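PDB 5AEG: alpha-glucosidase YIHQ from Escherichia coli, which hydrolyses sulfoquinovosyl diacylglycerides and simple sulfoquinovosides to release sulfoquinovose, the sulfolipid headgroup that the bacterium then breaks down for carbon and sulfur. Local coordinates for residues C132-S137 against G499-D504; P185-T190 against E211-A216; K392-I395 against G401-A404; W524-A529 against G656-F661. One frame throughout, in Å; residues are numbered along the deposited sequence.

Contact 1 of 4, residues C132-S137 against G499-D504; sequences CGEQFS and GLHHSD
A single side-chain bond, from H501 to E134, joins these two segments, and it shows how little surface a long-range link needs. H501 NE2 donates to E134 OE2 at 2.8 Å, with an N-H...O angle of 164°. The carboxylate oxygen lies in the plane of the imidazole at its edge, so the N-H points straight at it. Seen from the glutamate the fit is less regular: OE2 is met on its anti side, with the nitrogen well out of the carboxylate plane, and the two flat groups are turned 71° against each other. Reach comes from the glutamate, whose CG lies anti to the backbone N (chi1 -171°) and whose chain is extended beyond it, spanning a CA-CA separation of 10.4 Å from E134 to H501. This one close point contrasts with the loose rest of the interface. F136 CZ stays 5.8 Å from H501 NE2, and the backbones do not meet. The looseness is not a solvent face: helix 486-495 lies alongside, A489 and L493 touching E134 and A490 touching H501. Q135 NE2 bonds back to C132 O at 3.3 Å, within its own segment. The side chain of E134 lies about 9 Å from that of D472, the inferred proton donor. This His-carboxylate hydrogen bond is a buried tie between the mutarotase-like domain and a strand of the GH31 TIM barrel.

Contact 2 of 4, residues P185-T190 against E211-A216; sequences PTFVST and EYHELA
Inside the beta-sandwich of the N-terminal galactose mutarotase-like region, F187 on strand 186-189 faces H213 and L215 on strand 212-217. The two strands are not neighbours in a sheet and share no backbone bond, so the side chains alone carry the contact. The phenyl ring of F187 uses two different corners: CE2 comes 4.2 Å from H213 CD2, while CE1 lies 4.2 Å from L215 CD2. Both partners approach obliquely. The phenyl and imidazole rings stand nearly perpendicular, with planes at 82° and centroids 5.8 Å apart, yet without the approach of a true edge-to-face pair. That geometry is supplied by F207, whose ring meets both F187 and H213 edge-to-face and so completes an aromatic cluster. In F187 the CG sits between the backbone N and the carbonyl carbon (chi1 68°), which sends the ring across to the opposing strand. L121 touches both F187 and L215, and I129 touches F187, S189 and H213. Beside this apolar patch lies a polar link: one water is 2.8 Å from S189 OG and 3.0 Å from H213 NE2. S189 OG has a second partner in the backbone N of Q191. The chemistry implies a division of labour, in which apolar contacts of the F187 ring with the L215 methyl and the H213 ring carbon lie in the sandwich interior, while a water satisfies the buried imidazole nitrogen that the phenyl ring cannot serve.

Contact 3 of 4, residues K392-I395 against G401-A404; sequences KNMI and GWMA
The end of helix 380-395, widened into a pi-type turn over 392-395, brings M394 and I395 alongside W402 of strand 401-404, the backbones coming nearest at I395 and G401 with CA atoms 8.2 Å apart. The indole is gripped in two ways. M394 covers one face: its SD stands 4.5 Å from the centroid of the five-membered ring, only 15° off the ring normal, a Met-aromatic contact. The bend at the last torsion of the methionine (chi3 69°) lays the methyl over the same face toward the rim, with M394 CE 3.7 Å from W402 CG. I395 works at the edge instead, its CG1 lying 3.7 Å from W402 CH2 near the ring plane. The polar corner of the indole is held from outside the two segments, NE1 bonding to N437 OD1 on helix 422-444. Putting an alanine at W402 would probably leave the M394 methyl and I395 CG1 without a surface to pack on, and N437 without its indole partner. Helix, short loop and strand form one alpha-to-beta step of the TIM barrel. W402 packs on the outer side of the strand, between it and the helices, and the strand runs on directly into the nucleophile D405, which the (beta/alpha)8 barrel of GH31 carries at a strand end.

Contact 4 of 4, residues W524-A529 against G656-F661; sequences WCDFSA and GKPPVF
The C-terminal part of helix 518-528 approaches the loop that leads into strand 660-663, closest at D526 and G656 with CA atoms 6.1 Å apart, and the pair joins the TIM barrel to the C-terminal beta domain of this GH31 enzyme. One hydrogen bond carries the polar part: G656 N donates to D526 OD2 at 2.8 Å, with an N-H...O angle of 167°. The oxygen is met on its syn side, the nitrogen 20° out of the carboxylate plane. In D526 the CG lies anti to the carbonyl carbon (chi1 -76°), which turns the carboxylate off the helix toward the loop. G656 adopts backbone angles at which a side chain would be jammed against the preceding carbonyl oxygen. The second carboxylate oxygen, OD1, has a weak hydrogen bond from H557 on helix 552-567, so the aspartate links three elements. With an alanine at D526, the G656 N-H would probably lose its acceptor and the loop a tie to the barrel. An apolar contact completes the join where the P658 ring faces the stem of the aspartate, P658 CG lying 4.0 Å from D526 CB.

All four contacts are buried, but they differ in depth: the centre of contact 1 is about 4 Å from the centre of the chain, those of the others about 19 to 22 Å. The chemistry follows the architecture. Contacts 1 and 4 span domains, and each relies on a carboxylate accepting one nearly straight bond; contacts 2 and 3 lie inside single folds and rest mainly on aromatic and apolar packing, with a water added in contact 2. Contact 1 is the hub. The backbone of C132 pairs with that of T186 to reach contact 2, S503 probably bonds to W524 of contact 4, and strand 501-505 shares the barrel sheet with strand 401-404 of contact 3.

Contact 1 of 4, residues C132-S137 against G499-D504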
loop_
_atom_site.group_PDB
_atom_site.type_symbol
_atom_site.label_atom_id
_atom_site.label_comp_id
_atom_site.label_asym_id
_atom_site.label_seq_id
_atom_site.Cartn_x
_atom_site.Cartn_y
_atom_site.Cartn_z
ATOM N N CYS A 132 1.768 -8.914 4.707
ATOM C CA CYS A 132 2.418 -7.923 5.547
ATOM C C CYS A 132 2.299 -6.525 4.994
ATOM O O CYS A 132 3.173 -5.671 5.260
ATOM C CB CYS A 132 3.840 -8.254 5.960
ATOM S SG CYS A 132 4.062 -9.578 7.198
ATOM N N GLY A 133 1.184 -6.247 4.339
ATOM C CA GLY A 133 0.891 -4.936 3.748
ATOM C C GLY A 133 1.473 -4.833 2.364
ATOM O O GLY A 133 1.324 -5.763 1.545
ATOM N N GLU A 134 2.129 -3.703 2.080
ATOM C CA GLU A 134 2.684 -3.422 0.746
ATOM C C GLU A 134 4.191 -3.584 0.846
ATOM O O GLU A 134 4.899 -2.752 1.429
ATOM C CB GLU A 134 2.274 -2.018 0.282
ATOM C CG GLU A 134 2.617 -1.708 -1.216
ATOM C CD GLU A 134 2.130 -0.360 -1.614
ATOM O OE1 GLU A 134 1.791 0.413 -0.653
ATOM O OE2 GLU A 134 1.927 -0.109 -2.820
ATOM N N GLN A 135 4.678 -4.656 0.227
ATOM C CA GLN A 135 6.028 -5.075 0.179
ATOM C C GLN A 135 6.595 -4.927 -1.236
ATOM O O GLN A 135 5.981 -5.331 -2.202
ATOM C CB GLN A 135 6.141 -6.499 0.676
ATOM C CG GLN A 135 5.775 -6.623 2.178
ATOM C CD GLN A 135 6.743 -5.856 3.088
ATOM O OE1 GLN A 135 7.933 -5.619 2.746
ATOM N NE2 GLN A 135 6.288 -5.553 4.283
ATOM N N PHE A 136 7.725 -4.244 -1.328
ATOM C CA PHE A 136 8.239 -3.872 -2.645
ATOM C C PHE A 136 9.433 -4.674 -3.148
ATOM O O PHE A 136 9.748 -4.592 -4.336
ATOM C CB PHE A 136 8.614 -2.364 -2.587
ATOM C CG PHE A 136 7.465 -1.419 -2.539
ATOM C CD1 PHE A 136 6.924 -1.043 -1.305
ATOM C CD2 PHE A 136 6.991 -0.792 -3.692
ATOM C CE1 PHE A 136 5.886 -0.166 -1.216
ATOM C CE2 PHE A 136 5.990 0.114 -3.610
ATOM C CZ PHE A 136 5.422 0.415 -2.365
ATOM N N SER A 137 10.178 -5.379 -2.277
ATOM C CA SER A 137 11.289 -6.223 -2.683
ATOM C C SER A 137 11.013 -7.729 -2.673
ATOM O O SER A 137 11.706 -8.508 -3.351
ATOM C CB SER A 137 12.514 -5.988 -1.761
ATOM O OG SER A 137 13.002 -4.650 -1.869
ATOM N N GLY A 499 -7.362 -4.588 -2.980
ATOM C CA GLY A 499 -7.378 -5.072 -4.346
ATOM C C GLY A 499 -7.457 -3.976 -5.440
ATOM O O GLY A 499 -7.675 -4.287 -6.572
ATOM N N LEU A 500 -7.243 -2.689 -5.102
ATOM C CA LEU A 500 -7.219 -1.594 -6.050
ATOM C C LEU A 500 -5.898 -0.839 -5.975
ATOM O O LEU A 500 -5.657 -0.156 -4.977
ATOM C CB LEU A 500 -8.425 -0.643 -5.811
ATOM C CG LEU A 500 -9.823 -1.301 -5.801
ATOM C CD1 LEU A 500 -10.877 -0.312 -5.390
ATOM C CD2 LEU A 500 -10.098 -1.857 -7.143
ATOM N N HIS A 501 -5.068 -0.887 -7.025
ATOM C CA HIS A 501 -3.690 -0.453 -6.943
ATOM C C HIS A 501 -3.245 0.113 -8.270
ATOM O O HIS A 501 -3.436 -0.527 -9.275
ATOM C CB HIS A 501 -2.781 -1.665 -6.610
ATOM C CG HIS A 501 -1.398 -1.336 -6.175
ATOM N ND1 HIS A 501 -0.298 -1.486 -6.986
ATOM C CD2 HIS A 501 -0.916 -0.990 -4.966
ATOM C CE1 HIS A 501 0.798 -1.242 -6.306
ATOM N NE2 HIS A 501 0.452 -0.987 -5.051
ATOM N N HIS A 502 -2.541 1.250 -8.224
ATOM C CA HIS A 502 -1.846 1.793 -9.419
ATOM C C HIS A 502 -0.578 2.459 -9.013
ATOM O O HIS A 502 -0.197 2.496 -7.788
ATOM C CB HIS A 502 -2.774 2.763 -10.227
ATOM C CG HIS A 502 -2.974 4.117 -9.603
ATOM N ND1 HIS A 502 -3.713 4.321 -8.463
ATOM C CD2 HIS A 502 -2.496 5.335 -9.950
ATOM C CE1 HIS A 502 -3.776 5.612 -8.190
ATOM N NE2 HIS A 502 -2.957 6.237 -9.013
ATOM N N SER A 503 0.160 2.870 -10.033
ATOM C CA SER A 503 1.431 3.533 -9.841
ATOM C C SER A 503 1.504 4.792 -10.747
ATOM O O SER A 503 0.747 4.946 -11.741
ATOM C CB SER A 503 2.611 2.593 -10.062
ATOM O OG SER A 503 2.629 2.079 -11.451
ATOM N N ASP A 504 2.415 5.691 -10.354
ATOM C CA ASP A 504 2.765 6.849 -11.220
ATOM C C ASP A 504 3.342 6.351 -12.594
ATOM O O ASP A 504 4.352 5.629 -12.618
ATOM C CB ASP A 504 3.837 7.724 -10.550
ATOM C CG ASP A 504 3.379 8.350 -9.230
ATOM O OD1 ASP A 504 2.279 8.947 -9.116
ATOM O OD2 ASP A 504 4.137 8.149 -8.256
#

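Contact 2 of 4, residues P185-T190 against E211-A216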
loop_
_atom_site.group_PDB
_atom_site.type_symbol
_atom_site.label_atom_id
_atom_site.label_comp_id
_atom_site.label_asym_id
_atom_site.label_seq_id
_atom_site.Cartn_x
_atom_site.Cartn_y
_atom_site.Cartn_z
ATOM N N PRO A 185 0.470 -5.904 10.157
ATOM C CA PRO A 185 0.775 -7.134 10.918
ATOM C C PRO A 185 -0.236 -8.226 10.620
ATOM O O PRO A 185 -0.965 -8.676 11.506
ATOM C CB PRO A 185 0.736 -6.646 12.382
ATOM C CG PRO A 185 -0.266 -5.585 12.343
ATOM C CD PRO A 185 -0.006 -4.838 11.035
ATOM N N THR A 186 -0.257 -8.649 9.350
ATOM C CA THR A 186 -1.321 -9.520 8.766
ATOM C C THR A 186 -0.586 -10.336 7.686
ATOM O O THR A 186 0.136 -9.763 6.869
ATOM C CB THR A 186 -2.402 -8.691 8.100
ATOM O OG1 THR A 186 -2.940 -7.784 9.053
ATOM C CG2 THR A 186 -3.506 -9.549 7.547
ATOM N N PHE A 187 -0.692 -11.674 7.706
ATOM C CA PHE A 187 -0.014 -12.505 6.731
ATOM C C PHE A 187 -0.886 -13.730 6.399
ATOM O O PHE A 187 -1.860 -14.044 7.132
ATOM C CB PHE A 187 1.435 -12.894 7.109
ATOM C CG PHE A 187 1.593 -13.825 8.265
ATOM C CD1 PHE A 187 1.707 -13.338 9.562
ATOM C CD2 PHE A 187 1.603 -15.219 8.097
ATOM C CE1 PHE A 187 1.903 -14.198 10.617
ATOM C CE2 PHE A 187 1.731 -16.043 9.167
ATOM C CZ PHE A 187 1.891 -15.530 10.414
ATOM N N VAL A 188 -0.584 -14.285 5.246
ATOM C CA VAL A 188 -1.186 -15.534 4.705
ATOM C C VAL A 188 -0.101 -16.547 4.586
ATOM O O VAL A 188 0.961 -16.326 4.000
ATOM C CB VAL A 188 -1.788 -15.308 3.337
ATOM C CG1 VAL A 188 -2.182 -16.578 2.623
ATOM C CG2 VAL A 188 -3.002 -14.486 3.494
ATOM N N SER A 189 -0.418 -17.769 5.022
ATOM C CA SER A 189 0.478 -18.891 4.861
ATOM C C SER A 189 -0.108 -19.872 3.800
ATOM O O SER A 189 -1.343 -19.994 3.681
ATOM C CB SER A 189 0.506 -19.696 6.215
ATOM O OG SER A 189 1.159 -20.971 5.991
ATOM N N THR A 190 0.785 -20.621 3.174
ATOM C CA THR A 190 0.349 -21.689 2.254
ATOM C C THR A 190 -0.240 -22.933 2.963
ATOM O O THR A 190 -0.680 -23.817 2.261
ATOM C CB THR A 190 1.392 -22.047 1.229
ATOM O OG1 THR A 190 2.629 -22.419 1.818
ATOM C CG2 THR A 190 1.596 -20.828 0.235
ATOM N N GLU A 211 11.298 -24.079 10.861
ATOM C CA GLU A 211 10.234 -24.711 11.722
ATOM C C GLU A 211 9.286 -23.796 12.485
ATOM O O GLU A 211 8.358 -24.239 13.138
ATOM C CB GLU A 211 10.873 -25.717 12.722
ATOM C CG GLU A 211 11.715 -26.832 12.057
ATOM C CD GLU A 211 10.873 -27.843 11.235
ATOM O OE1 GLU A 211 9.638 -27.971 11.462
ATOM O OE2 GLU A 211 11.422 -28.484 10.281
ATOM N N TYR A 212 9.478 -22.485 12.405
ATOM C CA TYR A 212 8.606 -21.616 13.099
ATOM C C TYR A 212 8.697 -20.160 12.539
ATOM O O TYR A 212 9.699 -19.746 12.006
ATOM C CB TYR A 212 8.908 -21.609 14.636
ATOM C CG TYR A 212 10.302 -21.206 14.927
ATOM C CD1 TYR A 212 10.619 -19.829 15.064
ATOM C CD2 TYR A 212 11.333 -22.139 15.022
ATOM C CE1 TYR A 212 11.902 -19.423 15.280
ATOM C CE2 TYR A 212 12.660 -21.738 15.262
ATOM C CZ TYR A 212 12.903 -20.356 15.409
ATOM O OH TYR A 212 14.104 -19.843 15.605
ATOM N N HIS A 213 7.613 -19.465 12.710
ATOM C CA HIS A 213 7.592 -17.988 12.488
ATOM C C HIS A 213 7.773 -17.336 13.857
ATOM O O HIS A 213 7.182 -17.825 14.830
ATOM C CB HIS A 213 6.250 -17.597 11.946
ATOM C CG HIS A 213 5.853 -18.364 10.720
ATOM N ND1 HIS A 213 6.734 -18.709 9.728
ATOM C CD2 HIS A 213 4.664 -18.875 10.364
ATOM C CE1 HIS A 213 6.099 -19.373 8.794
ATOM N NE2 HIS A 213 4.837 -19.507 9.162
ATOM N N GLU A 214 8.508 -16.254 13.958
ATOM C CA GLU A 214 8.622 -15.615 15.286
ATOM C C GLU A 214 8.154 -14.203 15.124
ATOM O O GLU A 214 8.711 -13.424 14.285
ATOM C CB GLU A 214 10.073 -15.611 15.762
ATOM C CG GLU A 214 10.196 -15.009 17.204
ATOM C CD GLU A 214 11.546 -15.265 17.815
ATOM O OE1 GLU A 214 12.477 -14.498 17.494
ATOM O OE2 GLU A 214 11.718 -16.251 18.550
ATOM N N LEU A 215 7.167 -13.851 15.920
ATOM C CA LEU A 215 6.542 -12.565 15.933
ATOM C C LEU A 215 6.981 -11.823 17.186
ATOM O O LEU A 215 6.646 -12.249 18.329
ATOM C CB LEU A 215 5.064 -12.732 15.941
ATOM C CG LEU A 215 4.444 -13.710 14.914
ATOM C CD1 LEU A 215 2.940 -13.567 15.013
ATOM C CD2 LEU A 215 4.895 -13.434 13.535
ATOM N N ALA A 216 7.692 -10.733 16.983
ATOM C CA ALA A 216 8.151 -9.853 18.042
ATOM C C ALA A 216 7.281 -8.612 18.139
ATOM O O ALA A 216 7.018 -7.937 17.114
ATOM C CB ALA A 216 9.591 -9.506 17.870
HETATM O O HOH W 1 3.073 -21.517 7.913
#

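Contact 3 of 4, residues K392-I395 against G401-A404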
loop_
_atom_site.group_PDB
_atom_site.type_symbol
_atom_site.label_atom_id
_atom_site.label_comp_id
_atom_site.label_asym_id
_atom_site.label_seq_id
_atom_site.Cartn_x
_atom_site.Cartn_y
_atom_site.Cartn_z
ATOM N N LYS A 392 -15.531 21.247 2.181
ATOM C CA LYS A 392 -15.819 22.597 1.730
ATOM C C LYS A 392 -14.809 23.050 0.682
ATOM O O LYS A 392 -15.220 23.703 -0.321
ATOM C CB LYS A 392 -15.909 23.558 2.921
ATOM C CG LYS A 392 -15.641 25.047 2.688
ATOM C CD LYS A 392 -16.840 25.983 2.946
ATOM C CE LYS A 392 -18.042 25.716 2.026
ATOM N NZ LYS A 392 -17.726 25.648 0.551
ATOM N N ASN A 393 -13.534 22.659 0.820
ATOM C CA ASN A 393 -12.514 23.190 -0.050
ATOM C C ASN A 393 -12.207 22.336 -1.318
ATOM O O ASN A 393 -11.707 22.855 -2.305
ATOM C CB ASN A 393 -11.253 23.486 0.777
ATOM C CG ASN A 393 -11.457 24.618 1.809
ATOM O OD1 ASN A 393 -12.480 25.187 1.875
ATOM N ND2 ASN A 393 -10.508 24.846 2.628
ATOM N N MET A 394 -12.557 21.057 -1.285
ATOM C CA MET A 394 -12.315 20.129 -2.425
ATOM C C MET A 394 -13.610 19.619 -3.005
ATOM O O MET A 394 -13.855 19.750 -4.194
ATOM C CB MET A 394 -11.400 18.982 -2.003
ATOM C CG MET A 394 -10.220 19.491 -1.148
ATOM S SD MET A 394 -8.986 18.236 -0.560
ATOM C CE MET A 394 -8.430 17.995 -2.163
ATOM N N ILE A 395 -14.451 19.020 -2.186
ATOM C CA ILE A 395 -15.683 18.423 -2.740
ATOM C C ILE A 395 -16.619 19.494 -3.282
ATOM O O ILE A 395 -17.087 19.377 -4.404
ATOM C CB ILE A 395 -16.464 17.557 -1.698
ATOM C CG1 ILE A 395 -15.589 16.329 -1.299
ATOM C CG2 ILE A 395 -17.775 17.090 -2.309
ATOM C CD1 ILE A 395 -16.039 15.453 -0.135
ATOM N N GLY A 401 -11.648 13.912 -7.254
ATOM C CA GLY A 401 -10.751 13.106 -6.479
ATOM C C GLY A 401 -9.537 13.871 -6.114
ATOM O O GLY A 401 -9.463 15.074 -6.422
ATOM N N TRP A 402 -8.589 13.189 -5.465
ATOM C CA TRP A 402 -7.339 13.839 -5.067
ATOM C C TRP A 402 -6.367 12.802 -4.610
ATOM O O TRP A 402 -6.777 11.714 -4.225
ATOM C CB TRP A 402 -7.540 14.858 -3.906
ATOM C CG TRP A 402 -8.403 14.344 -2.744
ATOM C CD1 TRP A 402 -7.964 13.651 -1.589
ATOM C CD2 TRP A 402 -9.796 14.481 -2.600
ATOM N NE1 TRP A 402 -9.013 13.336 -0.801
ATOM C CE2 TRP A 402 -10.152 13.867 -1.349
ATOM C CE3 TRP A 402 -10.789 15.141 -3.349
ATOM C CZ2 TRP A 402 -11.467 13.811 -0.879
ATOM C CZ3 TRP A 402 -12.151 15.101 -2.861
ATOM C CH2 TRP A 402 -12.454 14.448 -1.629
ATOM N N MET A 403 -5.086 13.181 -4.596
ATOM C CA MET A 403 -4.095 12.447 -3.905
ATOM C C MET A 403 -4.256 12.813 -2.443
ATOM O O MET A 403 -4.241 14.001 -2.138
ATOM C CB MET A 403 -2.686 12.797 -4.404
ATOM C CG MET A 403 -1.532 12.175 -3.659
ATOM S SD MET A 403 0.112 12.578 -4.249
ATOM C CE MET A 403 0.256 11.503 -5.673
ATOM N N ALA A 404 -4.426 11.793 -1.575
ATOM C CA ALA A 404 -4.422 12.021 -0.123
ATOM C C ALA A 404 -3.116 11.464 0.353
ATOM O O ALA A 404 -2.969 10.238 0.624
ATOM C CB ALA A 404 -5.607 11.348 0.575
#

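Contact 4 of 4, residues W524-A529 against G656-F661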
loop_
_atom_site.group_PDB
_atom_site.type_symbol
_atom_site.label_atom_id
_atom_site.label_comp_id
_atom_site.label_asym_id
_atom_site.label_seq_id
_atom_site.Cartn_x
_atom_site.Cartn_y
_atom_site.Cartn_z
ATOM N N TRP A 524 6.293 2.084 -18.899
ATOM C CA TRP A 524 5.446 2.201 -17.753
ATOM C C TRP A 524 4.006 2.404 -18.162
ATOM O O TRP A 524 3.079 1.877 -17.532
ATOM C CB TRP A 524 5.905 3.336 -16.809
ATOM C CG TRP A 524 5.709 3.070 -15.372
ATOM C CD1 TRP A 524 4.571 2.777 -14.720
ATOM C CD2 TRP A 524 6.707 3.213 -14.383
ATOM N NE1 TRP A 524 4.783 2.683 -13.358
ATOM C CE2 TRP A 524 6.090 2.933 -13.111
ATOM C CE3 TRP A 524 8.040 3.545 -14.441
ATOM C CZ2 TRP A 524 6.775 2.962 -11.923
ATOM C CZ3 TRP A 524 8.774 3.549 -13.223
ATOM C CH2 TRP A 524 8.121 3.250 -11.995
ATOM N N CYS A 525 3.803 3.150 -19.265
ATOM C CA CYS A 525 2.477 3.319 -19.810
ATOM C C CYS A 525 1.921 1.946 -20.216
ATOM O O CYS A 525 0.750 1.680 -20.022
ATOM C CB CYS A 525 2.506 4.285 -21.021
ATOM S SG CYS A 525 0.837 4.703 -21.579
ATOM N N ASP A 526 2.750 1.103 -20.834
ATOM C CA ASP A 526 2.290 -0.257 -21.232
ATOM C C ASP A 526 1.803 -1.089 -20.012
ATOM O O ASP A 526 0.893 -1.920 -20.115
ATOM C CB ASP A 526 3.401 -1.004 -21.907
ATOM C CG ASP A 526 3.690 -0.564 -23.356
ATOM O OD1 ASP A 526 2.976 0.355 -23.853
ATOM O OD2 ASP A 526 4.704 -1.152 -23.893
ATOM N N PHE A 527 2.502 -0.930 -18.892
ATOM C CA PHE A 527 2.163 -1.632 -17.661
ATOM C C PHE A 527 0.841 -1.113 -17.106
ATOM O O PHE A 527 -0.118 -1.883 -16.886
ATOM C CB PHE A 527 3.355 -1.437 -16.688
ATOM C CG PHE A 527 3.109 -1.861 -15.239
ATOM C CD1 PHE A 527 2.263 -2.872 -14.863
ATOM C CD2 PHE A 527 3.826 -1.192 -14.240
ATOM C CE1 PHE A 527 2.144 -3.211 -13.516
ATOM C CE2 PHE A 527 3.791 -1.618 -12.924
ATOM C CZ PHE A 527 2.933 -2.601 -12.543
ATOM N N SER A 528 0.748 0.216 -16.916
ATOM C CA SER A 528 -0.399 0.810 -16.325
ATOM C C SER A 528 -1.739 0.627 -17.072
ATOM O O SER A 528 -2.810 0.589 -16.441
ATOM C CB SER A 528 -0.155 2.313 -15.974
ATOM O OG SER A 528 0.869 2.421 -14.982
ATOM N N ALA A 529 -1.681 0.459 -18.372
ATOM C CA ALA A 529 -2.876 0.155 -19.164
ATOM C C ALA A 529 -3.481 -1.210 -18.811
ATOM O O ALA A 529 -4.635 -1.451 -19.161
ATOM C CB ALA A 529 -2.502 0.157 -20.650
ATOM N N GLY A 656 4.675 -0.916 -26.683
ATOM C CA GLY A 656 3.295 -0.910 -27.186
ATOM C C GLY A 656 2.676 -2.339 -27.353
ATOM O O GLY A 656 1.461 -2.476 -27.581
ATOM N N LYS A 657 3.513 -3.367 -27.294
ATOM C CA LYS A 657 3.071 -4.801 -27.334
ATOM C C LYS A 657 3.624 -5.541 -26.101
ATOM O O LYS A 657 4.466 -6.425 -26.205
ATOM C CB LYS A 657 3.540 -5.428 -28.643
ATOM C CG LYS A 657 2.870 -4.768 -29.808
ATOM C CD LYS A 657 3.287 -5.309 -31.165
ATOM C CE LYS A 657 2.614 -4.441 -32.216
ATOM N NZ LYS A 657 2.773 -5.114 -33.515
ATOM N N PRO A 658 3.120 -5.158 -24.915
ATOM C CA PRO A 658 3.652 -5.710 -23.654
ATOM C C PRO A 658 3.305 -7.213 -23.569
ATOM O O PRO A 658 2.398 -7.685 -24.265
ATOM C CB PRO A 658 2.888 -4.994 -22.592
ATOM C CG PRO A 658 1.685 -4.395 -23.245
ATOM C CD PRO A 658 2.172 -4.103 -24.659
ATOM N N PRO A 659 3.999 -7.935 -22.711
ATOM C CA PRO A 659 3.746 -9.412 -22.672
ATOM C C PRO A 659 2.481 -9.709 -21.913
ATOM O O PRO A 659 2.490 -9.667 -20.647
ATOM C CB PRO A 659 4.984 -9.956 -21.981
ATOM C CG PRO A 659 6.020 -8.865 -22.088
ATOM C CD PRO A 659 5.208 -7.599 -21.947
ATOM N N VAL A 660 1.377 -9.818 -22.680
ATOM C CA VAL A 660 0.044 -9.937 -22.182
ATOM C C VAL A 660 -0.584 -11.127 -22.911
ATOM O O VAL A 660 -0.536 -11.182 -24.137
ATOM C CB VAL A 660 -0.805 -8.661 -22.443
ATOM C CG1 VAL A 660 -2.258 -8.880 -22.077
ATOM C CG2 VAL A 660 -0.255 -7.437 -21.634
ATOM N N PHE A 661 -1.172 -12.051 -22.158
ATOM C CA PHE A 661 -1.804 -13.209 -22.738
ATOM C C PHE A 661 -3.181 -13.349 -22.157
ATOM O O PHE A 661 -3.437 -12.898 -21.033
ATOM C CB PHE A 661 -0.969 -14.464 -22.417
ATOM C CG PHE A 661 0.428 -14.399 -22.835
ATOM C CD1 PHE A 661 1.343 -13.636 -22.126
ATOM C CD2 PHE A 661 0.873 -15.145 -23.927
ATOM C CE1 PHE A 661 2.655 -13.584 -22.544
ATOM C CE2 PHE A 661 2.168 -15.126 -24.306
ATOM C CZ PHE A 661 3.066 -14.323 -23.635
#